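Side-chain contacts in cytochrome c551 (Achromobacter xylosoxidans, PDB 2ZON), which carries a covalently bound haem and, as a small c-type cytochrome, probably passes single electrons between redox partners: residues E13-Y16 / R17-V21; T68-E72 / A73-A77. All coordinates share one frame; numbering follows the deposited sequence.

Interaction 1 (E13-Y16 / R17-V21). With HEM (protoporphyrin IX containing Fe), chain K.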
ATOM      1  N   GLU D  13     -21.144  11.023 -30.193  1.00 17.29           N
ATOM      2  CA  GLU D  13     -19.880  10.862 -29.474  1.00 17.77           C
ATOM      3  C   GLU D  13     -20.065  10.981 -27.950  1.00 16.79           C
ATOM      4  O   GLU D  13     -19.520  10.185 -27.200  1.00 16.96           O
ATOM      5  CB  GLU D  13     -18.845  11.878 -29.957  1.00 18.34           C
ATOM      6  CG  GLU D  13     -17.468  11.690 -29.310  1.00 18.56           C
ATOM      7  CD  GLU D  13     -16.420  12.664 -29.811  1.00 21.30           C
ATOM      8  OE1 GLU D  13     -15.311  12.652 -29.226  1.00 25.19           O
ATOM      9  OE2 GLU D  13     -16.684  13.440 -30.775  1.00 23.05           O
ATOM     10  N   LYS D  14     -20.846  11.964 -27.507  1.00 15.98           N
ATOM     11  CA  LYS D  14     -21.107  12.162 -26.072  1.00 16.17           C
ATOM     12  C   LYS D  14     -21.721  10.907 -25.457  1.00 15.97           C
ATOM     13  O   LYS D  14     -21.304  10.468 -24.381  1.00 16.25           O
ATOM     14  CB  LYS D  14     -22.053  13.351 -25.861  1.00 16.15           C
ATOM     15  CG  LYS D  14     -22.376  13.640 -24.414  1.00 17.99           C
ATOM     16  CD  LYS D  14     -23.295  14.844 -24.345  1.00 22.26           C
ATOM     17  CE  LYS D  14     -23.598  15.246 -22.909  1.00 26.85           C
ATOM     18  NZ  LYS D  14     -24.668  14.399 -22.334  1.00 29.29           N
ATOM     19  N   LEU D  15     -22.722  10.343 -26.128  1.00 16.38           N
ATOM     20  CA  LEU D  15     -23.334   9.106 -25.648  1.00 16.97           C
ATOM     21  C   LEU D  15     -22.301   7.981 -25.649  1.00 17.19           C
ATOM     22  O   LEU D  15     -22.160   7.227 -24.663  1.00 17.19           O
ATOM     23  CB  LEU D  15     -24.519   8.721 -26.530  1.00 17.45           C
ATOM     24  CG  LEU D  15     -25.722   7.963 -25.950  1.00 20.72           C
ATOM     25  CD1 LEU D  15     -26.256   6.916 -26.940  1.00 19.72           C
ATOM     26  CD2 LEU D  15     -25.571   7.388 -24.526  1.00 19.07           C
ATOM     27  N   TYR D  16     -21.551   7.890 -26.746  1.00 17.41           N
ATOM     28  CA  TYR D  16     -20.536   6.853 -26.872  1.00 17.68           C
ATOM     29  C   TYR D  16     -19.571   6.946 -25.684  1.00 18.04           C
ATOM     30  O   TYR D  16     -19.310   5.943 -25.018  1.00 18.26           O
ATOM     31  CB  TYR D  16     -19.767   6.950 -28.205  1.00 18.25           C
ATOM     32  CG  TYR D  16     -18.698   5.874 -28.259  1.00 17.59           C
ATOM     33  CD1 TYR D  16     -18.979   4.596 -28.755  1.00 18.61           C
ATOM     34  CD2 TYR D  16     -17.422   6.116 -27.741  1.00 19.77           C
ATOM     35  CE1 TYR D  16     -17.990   3.581 -28.751  1.00 18.24           C
ATOM     36  CE2 TYR D  16     -16.446   5.122 -27.735  1.00 20.20           C
ATOM     37  CZ  TYR D  16     -16.729   3.869 -28.241  1.00 20.31           C
ATOM     38  OH  TYR D  16     -15.737   2.906 -28.209  1.00 21.26           O
ATOM     39  N   ARG D  17     -19.067   8.157 -25.409  1.00 17.53           N
ATOM     40  CA  ARG D  17     -18.078   8.356 -24.347  1.00 18.52           C
ATOM     41  C   ARG D  17     -18.627   8.083 -22.941  1.00 18.34           C
ATOM     42  O   ARG D  17     -17.868   7.781 -22.024  1.00 19.07           O
ATOM     43  CB  ARG D  17     -17.533   9.783 -24.397  1.00 19.28           C
ATOM     44  CG  ARG D  17     -16.186   9.917 -25.043  1.00 24.20           C
ATOM     45  CD  ARG D  17     -16.204   9.471 -26.483  1.00 30.64           C
ATOM     46  NE  ARG D  17     -14.904   9.647 -27.145  1.00 36.17           N
ATOM     47  CZ  ARG D  17     -14.262  10.809 -27.247  1.00 36.30           C
ATOM     48  NH1 ARG D  17     -14.782  11.910 -26.717  1.00 38.20           N
ATOM     49  NH2 ARG D  17     -13.103  10.876 -27.883  1.00 37.16           N
ATOM     50  N   SER D  18     -19.938   8.208 -22.775  1.00 17.86           N
ATOM     51  CA  SER D  18     -20.540   8.041 -21.460  1.00 17.54           C
ATOM     52  C   SER D  18     -20.827   6.578 -21.155  1.00 17.54           C
ATOM     53  O   SER D  18     -20.806   6.177 -19.991  1.00 18.31           O
ATOM     54  CB  SER D  18     -21.847   8.816 -21.390  1.00 18.78           C
ATOM     55  OG  SER D  18     -22.862   8.096 -22.071  1.00 19.62           O
ATOM     56  N   ALA D  19     -21.107   5.790 -22.186  1.00 17.69           N
ATOM     57  CA  ALA D  19     -21.672   4.449 -21.986  1.00 17.79           C
ATOM     58  C   ALA D  19     -21.056   3.362 -22.866  1.00 18.48           C
ATOM     59  O   ALA D  19     -20.355   2.454 -22.375  1.00 18.66           O
ATOM     60  CB  ALA D  19     -23.179   4.501 -22.202  1.00 18.47           C
ATOM     61  N   CYS D  20     -21.320   3.458 -24.167  1.00 17.48           N
ATOM     62  CA  CYS D  20     -20.927   2.448 -25.152  1.00 18.23           C
ATOM     63  C   CYS D  20     -19.446   2.083 -25.074  1.00 18.36           C
ATOM     64  O   CYS D  20     -19.081   0.939 -25.361  1.00 19.39           O
ATOM     65  CB  CYS D  20     -21.197   2.966 -26.560  1.00 17.64           C
ATOM     66  SG  CYS D  20     -22.853   3.679 -26.753  1.00 18.33           S
ATOM     67  N   VAL D  21     -18.614   3.071 -24.738  1.00 19.37           N
ATOM     68  CA  VAL D  21     -17.158   2.921 -24.673  1.00 20.46           C
ATOM     69  C   VAL D  21     -16.741   1.795 -23.729  1.00 21.34           C
ATOM     70  O   VAL D  21     -15.680   1.197 -23.908  1.00 20.85           O
ATOM     71  CB  VAL D  21     -16.468   4.261 -24.230  1.00 20.75           C
ATOM     72  CG1 VAL D  21     -16.969   4.696 -22.847  1.00 20.72           C
ATOM     73  CG2 VAL D  21     -14.924   4.170 -24.278  1.00 21.32           C
TER
HETATM   74  CHA HEM K 200     -22.454  -4.854 -31.200  1.00 19.61           C
HETATM   75  CHB HEM K 200     -23.249  -0.122 -30.878  1.00 19.71           C
HETATM   76  CHC HEM K 200     -23.269  -0.518 -26.098  1.00 19.53           C
HETATM   77  CHD HEM K 200     -21.397  -4.911 -26.502  1.00 21.13           C
HETATM   78  C1A HEM K 200     -22.738  -3.547 -31.601  1.00 20.60           C
HETATM   79  C2A HEM K 200     -23.013  -3.088 -32.891  1.00 19.78           C
HETATM   80  C3A HEM K 200     -23.242  -1.732 -32.777  1.00 19.23           C
HETATM   81  C4A HEM K 200     -23.112  -1.382 -31.443  1.00 19.33           C
HETATM   82  CMA HEM K 200     -23.585  -0.735 -33.899  1.00 20.52           C
HETATM   83  CAA HEM K 200     -23.041  -3.939 -34.157  1.00 21.49           C
HETATM   84  CBA HEM K 200     -24.366  -4.662 -34.278  1.00 25.94           C
HETATM   85  CGA HEM K 200     -24.120  -6.107 -34.712  1.00 28.57           C
HETATM   86  O1A HEM K 200     -23.214  -6.744 -34.131  1.00 30.76           O
HETATM   87  O2A HEM K 200     -24.843  -6.531 -35.626  1.00 31.07           O
HETATM   88  C1B HEM K 200     -23.436   0.218 -29.543  1.00 19.59           C
HETATM   89  C2B HEM K 200     -23.870   1.432 -29.041  1.00 17.36           C
HETATM   90  C3B HEM K 200     -23.903   1.330 -27.666  1.00 17.94           C
HETATM   91  C4B HEM K 200     -23.425   0.049 -27.363  1.00 18.88           C
HETATM   92  CMB HEM K 200     -24.297   2.632 -29.922  1.00 16.23           C
HETATM   93  CAB HEM K 200     -24.255   2.445 -26.678  1.00 18.94           C
HETATM   94  CBB HEM K 200     -25.628   3.100 -26.917  1.00 19.62           C
HETATM   95  C1C HEM K 200     -22.712  -1.740 -25.712  1.00 19.09           C
HETATM   96  C2C HEM K 200     -22.416  -2.183 -24.424  1.00 19.93           C
HETATM   97  C3C HEM K 200     -21.885  -3.461 -24.509  1.00 19.47           C
HETATM   98  C4C HEM K 200     -21.859  -3.751 -25.880  1.00 20.77           C
HETATM   99  CMC HEM K 200     -22.650  -1.357 -23.149  1.00 20.16           C
HETATM  100  CAC HEM K 200     -21.347  -4.245 -23.310  1.00 19.05           C
HETATM  101  CBC HEM K 200     -22.324  -4.590 -22.179  1.00 17.49           C
HETATM  102  C1D HEM K 200     -21.584  -5.360 -27.808  1.00 20.16           C
HETATM  103  C2D HEM K 200     -21.367  -6.642 -28.314  1.00 20.55           C
HETATM  104  C3D HEM K 200     -21.666  -6.645 -29.659  1.00 20.99           C
HETATM  105  C4D HEM K 200     -22.059  -5.342 -29.959  1.00 20.41           C
HETATM  106  CMD HEM K 200     -20.880  -7.848 -27.491  1.00 20.79           C
HETATM  107  CAD HEM K 200     -21.611  -7.840 -30.638  1.00 23.13           C
HETATM  108  CBD HEM K 200     -22.908  -8.657 -30.511  1.00 25.68           C
HETATM  109  CGD HEM K 200     -22.752 -10.136 -30.920  1.00 29.32           C
HETATM  110  O1D HEM K 200     -22.315 -10.366 -32.068  1.00 30.74           O
HETATM  111  O2D HEM K 200     -23.077 -11.013 -30.079  1.00 31.23           O
HETATM  112  NA  HEM K 200     -22.805  -2.499 -30.761  1.00 17.87           N
HETATM  113  NB  HEM K 200     -23.174  -0.600 -28.504  1.00 16.88           N
HETATM  114  NC  HEM K 200     -22.360  -2.707 -26.574  1.00 18.79           N
HETATM  115  ND  HEM K 200     -22.005  -4.599 -28.830  1.00 19.32           N
HETATM  116 FE   HEM K 200     -22.561  -2.601 -28.706  1.00 19.40          FE
HETATM  117  O   HOH W   1     -24.412  11.038 -23.014  1.00 39.68           O
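Helix 10-24 keeps a regular turn where R17 N bonds to E13 O at 2.7 Å, then widens to a pi-type turn at 17-20, so that V21 N, five residues on, bonds to Y16 O at 3.0 Å. E13 and R17 run side by side on the outer surface. E13 OE1 lies over one face of the R17 guanidinium, 2.7 Å from NH1, in a salt bridge whose two planes stand 75° apart. The R17 chain bends about CB-CG (chi2 61°), which brings CD to the edge of the Y16 ring, in its plane. The Y16 ring is folded along the helix toward its C-terminal end: C20 CB approaches CD1 obliquely at 3.5 Å, V21 CB meets CE2 at 3.6 Å, and V21 N sits over the ring centre. C20 SG is an oblique sulfur-aromatic neighbour, 5.5 Å from the ring centroid. Its thioether bond to HEM CAB, 1.9 Å, ties the wide turn to the haem, the first covalent link of a c-type CxxCH site. The hydroxyl of S18 turns back on the helix and gives OG to L15 O at 2.8 Å, sharing that carbonyl with weak backbone bonds. Y81 of helix 72-85 meets the Y16 ring and also touches E13 and R17, while Y16 touches M82 on that same helix.

Interaction 2 (T68-E72 / A73-A77)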
ATOM      1  N   THR D  68     -28.502   1.928 -22.208  1.00 19.98           N
ATOM      2  CA  THR D  68     -28.782   3.327 -21.894  1.00 19.23           C
ATOM      3  C   THR D  68     -30.285   3.610 -21.940  1.00 19.49           C
ATOM      4  O   THR D  68     -31.077   2.747 -22.331  1.00 19.50           O
ATOM      5  CB  THR D  68     -28.086   4.285 -22.887  1.00 19.44           C
ATOM      6  OG1 THR D  68     -28.770   4.239 -24.147  1.00 18.18           O
ATOM      7  CG2 THR D  68     -26.629   3.910 -23.085  1.00 19.12           C
ATOM      8  N   ALA D  69     -30.656   4.824 -21.539  1.00 19.70           N
ATOM      9  CA  ALA D  69     -32.040   5.284 -21.658  1.00 19.72           C
ATOM     10  C   ALA D  69     -32.132   6.362 -22.736  1.00 19.88           C
ATOM     11  O   ALA D  69     -33.076   7.160 -22.753  1.00 20.60           O
ATOM     12  CB  ALA D  69     -32.528   5.826 -20.336  1.00 20.04           C
ATOM     13  N   ALA D  70     -31.152   6.386 -23.637  1.00 19.34           N
ATOM     14  CA  ALA D  70     -31.098   7.401 -24.701  1.00 19.09           C
ATOM     15  C   ALA D  70     -32.254   7.218 -25.671  1.00 19.28           C
ATOM     16  O   ALA D  70     -32.739   6.102 -25.865  1.00 18.56           O
ATOM     17  CB  ALA D  70     -29.784   7.304 -25.442  1.00 18.76           C
ATOM     18  N   ASP D  71     -32.684   8.312 -26.293  1.00 18.45           N
ATOM     19  CA  ASP D  71     -33.703   8.196 -27.313  1.00 18.28           C
ATOM     20  C   ASP D  71     -33.147   7.664 -28.647  1.00 18.22           C
ATOM     21  O   ASP D  71     -31.915   7.562 -28.846  1.00 17.26           O
ATOM     22  CB  ASP D  71     -34.556   9.486 -27.430  1.00 17.91           C
ATOM     23  CG  ASP D  71     -33.824  10.654 -28.097  1.00 18.87           C
ATOM     24  OD1 ASP D  71     -32.701  10.478 -28.593  1.00 18.85           O
ATOM     25  OD2 ASP D  71     -34.407  11.768 -28.122  1.00 21.34           O
ATOM     26  N   GLU D  72     -34.053   7.281 -29.543  1.00 18.65           N
ATOM     27  CA  GLU D  72     -33.655   6.683 -30.808  1.00 19.34           C
ATOM     28  C   GLU D  72     -32.725   7.596 -31.607  1.00 18.93           C
ATOM     29  O   GLU D  72     -31.734   7.126 -32.172  1.00 18.23           O
ATOM     30  CB  GLU D  72     -34.902   6.283 -31.613  1.00 20.00           C
ATOM     31  CG  GLU D  72     -34.627   5.432 -32.839  1.00 23.55           C
ATOM     32  CD  GLU D  72     -35.828   5.409 -33.776  1.00 29.49           C
ATOM     33  OE1 GLU D  72     -36.885   4.878 -33.362  1.00 34.07           O
ATOM     34  OE2 GLU D  72     -35.731   5.962 -34.895  1.00 32.09           O
ATOM     35  N   ALA D  73     -33.026   8.902 -31.652  1.00 19.01           N
ATOM     36  CA  ALA D  73     -32.171   9.837 -32.396  1.00 18.64           C
ATOM     37  C   ALA D  73     -30.742   9.906 -31.838  1.00 18.30           C
ATOM     38  O   ALA D  73     -29.775  10.047 -32.601  1.00 18.29           O
ATOM     39  CB  ALA D  73     -32.791  11.232 -32.424  1.00 19.15           C
ATOM     40  N   THR D  74     -30.615   9.840 -30.512  1.00 17.44           N
ATOM     41  CA  THR D  74     -29.299   9.948 -29.896  1.00 16.61           C
ATOM     42  C   THR D  74     -28.556   8.637 -30.169  1.00 16.89           C
ATOM     43  O   THR D  74     -27.369   8.645 -30.480  1.00 15.92           O
ATOM     44  CB  THR D  74     -29.389  10.225 -28.385  1.00 17.26           C
ATOM     45  OG1 THR D  74     -30.112  11.446 -28.164  1.00 17.30           O
ATOM     46  CG2 THR D  74     -27.987  10.358 -27.761  1.00 17.91           C
ATOM     47  N   LEU D  75     -29.267   7.510 -30.036  1.00 16.68           N
ATOM     48  CA  LEU D  75     -28.668   6.215 -30.383  1.00 17.30           C
ATOM     49  C   LEU D  75     -28.241   6.167 -31.859  1.00 17.89           C
ATOM     50  O   LEU D  75     -27.171   5.649 -32.176  1.00 17.84           O
ATOM     51  CB  LEU D  75     -29.614   5.047 -30.049  1.00 17.53           C
ATOM     52  CG  LEU D  75     -29.876   4.780 -28.562  1.00 17.09           C
ATOM     53  CD1 LEU D  75     -31.099   3.890 -28.349  1.00 18.10           C
ATOM     54  CD2 LEU D  75     -28.674   4.158 -27.892  1.00 18.39           C
ATOM     55  N   ARG D  76     -29.070   6.700 -32.755  1.00 17.69           N
ATOM     56  CA  ARG D  76     -28.690   6.773 -34.172  1.00 18.39           C
ATOM     57  C   ARG D  76     -27.382   7.538 -34.352  1.00 17.85           C
ATOM     58  O   ARG D  76     -26.504   7.128 -35.135  1.00 18.15           O
ATOM     59  CB  ARG D  76     -29.799   7.430 -34.990  1.00 19.02           C
ATOM     60  CG  ARG D  76     -29.437   7.612 -36.456  1.00 22.35           C
ATOM     61  CD  ARG D  76     -30.562   8.247 -37.233  1.00 26.46           C
ATOM     62  NE  ARG D  76     -31.688   7.328 -37.302  1.00 30.87           N
ATOM     63  CZ  ARG D  76     -32.791   7.427 -36.572  1.00 33.28           C
ATOM     64  NH1 ARG D  76     -33.745   6.516 -36.708  1.00 34.88           N
ATOM     65  NH2 ARG D  76     -32.947   8.433 -35.712  1.00 35.63           N
ATOM     66  N   ALA D  77     -27.267   8.654 -33.627  1.00 16.96           N
ATOM     67  CA  ALA D  77     -26.080   9.501 -33.670  1.00 17.04           C
ATOM     68  C   ALA D  77     -24.833   8.777 -33.147  1.00 16.54           C
ATOM     69  O   ALA D  77     -23.732   8.972 -33.675  1.00 15.94           O
ATOM     70  CB  ALA D  77     -26.322  10.803 -32.896  1.00 16.97           C
TER
HETATM   71  O   HOH W   2     -35.311   8.849 -34.525  1.00 33.31           O
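D71 CG stands between its own backbone N and carbonyl carbon (chi1 73°), and this turns OD1 forward over the first turn of helix 72-85. There T74 N reaches OD1 nearly along the C-O bond at 2.9 Å. T74 OG1, placed beside its own backbone N (chi1 -59°), donates to the same oxygen at 2.8 Å from above the carboxylate plane. Two donors of one residue therefore grip a single oxygen, which restrains the carboxylate. The backbone joins in: L75 N bonds to D71 O at 2.9 Å.

D71 is thus the N-cap of the helix. Its negative charge lies at the positive end of the helix dipole, a placement that would favour the ionised form. Just before it, T68 OG1 accepts from A70 N at 3.2 Å in an ST turn and is also hydrogen-bonded to R65 O.

Beginning at the next residue, E72 and R76, one turn apart, form a surface salt bridge. R76 NH1 meets E72 OE2 at 2.7 Å on the anti side of the carboxylate, with the two planes 71° apart. Water 2 donates to E72 OE2 and accepts from R76 NH2, making a second link between the pair.

The CB of L75 points toward the loop, and the side chain is buried. Its CG packs on A70 CB at 4.0 Å, and CD2 lies 3.7 Å from T68 OG1. The same leucine touches the haem and L52 and L56 of helix 48-57.

Overall arrangement
Interactions 1 and 2 lie about 11 Å apart between centres and touch directly. The N-terminal helix of interaction 1 packs on the loop and first turn of interaction 2. L15 is the main joint: its CG meets T74 CG2 at 3.8 Å, and its CD1 meets L75 CD2 at 3.8 Å and A70 CB at 3.9 Å. A19 CB adds a contact with T68 CG2 at 3.6 Å. Both contacts reach the haem. C20 holds it covalently, whereas T68 and L75 only touch it. L15 and L75 both belong to the haem pocket, so their contact joins the two helices beside the cofactor.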